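Local coordinates for protein transcriptional regulator, SorC family (Enterococcus faecalis, PDB 2O0M) that probably regulates transcription by binding DNA, probably in response to a carbohydrate ligand, at residues Y275-E280 with M320-K325. Residues are numbered along the deposited sequence; the frame is centred on the assembly and turned at random.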
loop_
_atom_site.group_PDB
_atom_site.type_symbol
_atom_site.label_atom_id
_atom_site.label_comp_id
_atom_site.label_asym_id
_atom_site.label_seq_id
_atom_site.Cartn_x
_atom_site.Cartn_y
_atom_site.Cartn_z
ATOM N N TYR A 275 -2.716 5.617 -8.579
ATOM C CA TYR A 275 -2.401 5.405 -9.994
ATOM C C TYR A 275 -3.115 4.163 -10.478
ATOM O O TYR A 275 -3.223 3.184 -9.736
ATOM C CB TYR A 275 -0.897 5.220 -10.214
ATOM C CG TYR A 275 -0.056 6.385 -9.725
ATOM C CD1 TYR A 275 0.345 7.399 -10.583
ATOM C CD2 TYR A 275 0.323 6.474 -8.392
ATOM C CE1 TYR A 275 1.107 8.464 -10.129
ATOM C CE2 TYR A 275 1.078 7.530 -7.924
ATOM C CZ TYR A 275 1.482 8.522 -8.788
ATOM O OH TYR A 275 2.244 9.564 -8.300
ATOM N N PHE A 276 -3.586 4.198 -11.727
ATOM C CA PHE A 276 -4.251 3.046 -12.334
ATOM C C PHE A 276 -3.435 2.504 -13.495
ATOM O O PHE A 276 -2.949 3.274 -14.309
ATOM C CB PHE A 276 -5.657 3.436 -12.791
ATOM C CG PHE A 276 -6.571 3.746 -11.651
ATOM C CD1 PHE A 276 -7.404 2.764 -11.139
ATOM C CD2 PHE A 276 -6.539 4.990 -11.029
ATOM C CE1 PHE A 276 -8.217 3.020 -10.068
ATOM C CE2 PHE A 276 -7.350 5.254 -9.933
ATOM C CZ PHE A 276 -8.188 4.275 -9.456
ATOM N N PHE A 277 -3.299 1.181 -13.554
ATOM C CA PHE A 277 -2.402 0.514 -14.506
ATOM C C PHE A 277 -3.163 -0.466 -15.399
ATOM O O PHE A 277 -3.996 -1.226 -14.922
ATOM C CB PHE A 277 -1.316 -0.264 -13.760
ATOM C CG PHE A 277 -0.544 0.565 -12.769
ATOM C CD1 PHE A 277 0.694 1.115 -13.107
ATOM C CD2 PHE A 277 -1.046 0.789 -11.489
ATOM C CE1 PHE A 277 1.403 1.868 -12.191
ATOM C CE2 PHE A 277 -0.341 1.550 -10.577
ATOM C CZ PHE A 277 0.889 2.101 -10.931
ATOM N N ASP A 278 -2.862 -0.466 -16.697
ATOM C CA ASP A 278 -3.412 -1.492 -17.577
ATOM C C ASP A 278 -2.524 -2.737 -17.525
ATOM O O ASP A 278 -1.529 -2.753 -16.795
ATOM C CB ASP A 278 -3.637 -0.966 -19.009
ATOM C CG ASP A 278 -2.349 -0.615 -19.737
ATOM O OD1 ASP A 278 -1.261 -1.062 -19.329
ATOM O OD2 ASP A 278 -2.434 0.116 -20.748
ATOM N N GLU A 279 -2.892 -3.786 -18.258
ATOM C CA GLU A 279 -2.183 -5.073 -18.149
ATOM C C GLU A 279 -0.726 -4.994 -18.635
ATOM O O GLU A 279 0.123 -5.782 -18.209
ATOM C CB GLU A 279 -2.953 -6.202 -18.853
ATOM C CG GLU A 279 -2.801 -6.281 -20.352
ATOM C CD GLU A 279 -3.457 -7.524 -20.936
ATOM O OE1 GLU A 279 -3.576 -7.599 -22.178
ATOM O OE2 GLU A 279 -3.864 -8.419 -20.156
ATOM N N GLU A 280 -0.440 -4.029 -19.504
ATOM C CA GLU A 280 0.940 -3.764 -19.924
ATOM C C GLU A 280 1.772 -3.036 -18.865
ATOM O O GLU A 280 2.959 -2.792 -19.068
ATOM C CB GLU A 280 0.961 -3.001 -21.250
ATOM C CG GLU A 280 0.427 -3.818 -22.414
ATOM C CD GLU A 280 1.168 -5.135 -22.595
ATOM O OE1 GLU A 280 0.514 -6.203 -22.548
ATOM O OE2 GLU A 280 2.407 -5.099 -22.763
HETATM N N MSE A 320 3.012 -4.937 -10.619
HETATM C CA MSE A 320 4.372 -5.347 -10.277
HETATM C C MSE A 320 5.356 -5.169 -11.437
HETATM O O MSE A 320 6.573 -5.124 -11.211
HETATM C CB MSE A 320 4.383 -6.781 -9.721
HETATM C CG MSE A 320 3.715 -6.914 -8.356
HETATM SE SE MSE A 320 4.629 -5.992 -6.912
HETATM C CE MSE A 320 6.357 -6.779 -7.198
ATOM N N LYS A 321 4.833 -5.040 -12.660
ATOM C CA LYS A 321 5.657 -4.864 -13.866
ATOM C C LYS A 321 6.673 -3.749 -13.728
ATOM O O LYS A 321 7.847 -3.917 -14.117
ATOM C CB LYS A 321 4.781 -4.591 -15.093
ATOM C CG LYS A 321 4.323 -5.836 -15.783
ATOM C CD LYS A 321 3.566 -5.536 -17.054
ATOM C CE LYS A 321 3.394 -6.782 -17.892
ATOM N NZ LYS A 321 2.508 -6.570 -19.061
ATOM N N ASN A 322 6.219 -2.625 -13.176
ATOM C CA ASN A 322 7.049 -1.437 -12.979
ATOM C C ASN A 322 7.335 -1.081 -11.510
ATOM O O ASN A 322 7.793 0.024 -11.231
ATOM C CB ASN A 322 6.414 -0.234 -13.699
ATOM C CG ASN A 322 5.222 0.391 -12.930
ATOM O OD1 ASN A 322 4.743 -0.132 -11.902
ATOM N ND2 ASN A 322 4.737 1.522 -13.449
ATOM N N ALA A 323 7.062 -1.998 -10.577
ATOM C CA ALA A 323 7.375 -1.793 -9.161
ATOM C C ALA A 323 8.894 -1.686 -8.969
ATOM O O ALA A 323 9.647 -2.265 -9.753
ATOM C CB ALA A 323 6.838 -2.929 -8.320
ATOM N N PRO A 324 9.346 -0.956 -7.921
ATOM C CA PRO A 324 10.781 -0.856 -7.668
ATOM C C PRO A 324 11.366 -2.237 -7.458
ATOM O O PRO A 324 10.728 -3.080 -6.835
ATOM C CB PRO A 324 10.860 -0.066 -6.361
ATOM C CG PRO A 324 9.608 0.723 -6.350
ATOM C CD PRO A 324 8.578 -0.179 -6.930
ATOM N N LYS A 325 12.566 -2.468 -7.973
ATOM C CA LYS A 325 13.130 -3.810 -7.931
ATOM C C LYS A 325 13.431 -4.287 -6.520
ATOM O O LYS A 325 13.517 -5.486 -6.281
ATOM C CB LYS A 325 14.366 -3.915 -8.840
ATOM C CG LYS A 325 14.059 -3.727 -10.321
ATOM C CD LYS A 325 12.763 -4.418 -10.732
ATOM C CE LYS A 325 12.668 -4.652 -12.191
ATOM N NZ LYS A 325 11.514 -5.533 -12.468
HETATM O O HOH W 1 4.192 -5.268 -20.817
#
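Lys321 and Asn322, in the type I beta turn from Met320 to Ala323, reach across to the chain leaving strand 275-277, Lys321 to Glu279 and Glu280 and Asn322 to Phe277. The turn follows helix 313-320 and leads toward strand 328-332 of the Rossmann-like, putative sugar-binding domain, while strand 275-277 pairs antiparallel with strands 270-272 and 283-286, so a helix exit meets the hairpin loop between strands 275-277 and 283-286 at the edge of the domain.

The inner side is the more closely packed. Phe277 is buried, its ring set edge-to-face against Tyr319 and its CE1 4.2 Å from CG of Asn322. The amide of Asn322 stands almost upright to the ring, the two planes 88° apart. With CG lodged between the backbone N and the carbonyl carbon (chi1 78°), the amide comes up beside the CE1 corner of Phe277.

Outward, the contact passes to exposed residues and water. Lys321 runs fully extended beyond CG, which carries its amine to the backbone of Glu279 and Glu280 in that hairpin loop: CD passes 3.5 Å from Glu280 O, and NZ donates a 2.7 Å hydrogen bond to Glu279 O, in the carbonyl plane and on a lone pair. The carboxylate of Glu280 adds a weaker hold, a long salt bridge of 4.0 Å between Glu280 OE2 and Lys321 NZ. A phosphate ion, probably from the crystallisation liquor, forms another long, weak ion pair with Lys321. One water bridges the two residues, accepting from Lys321 NZ at 2.8 Å and donating to Glu280 OE2 at 2.6 Å and, at a longer 3.3 Å, to Glu280 O.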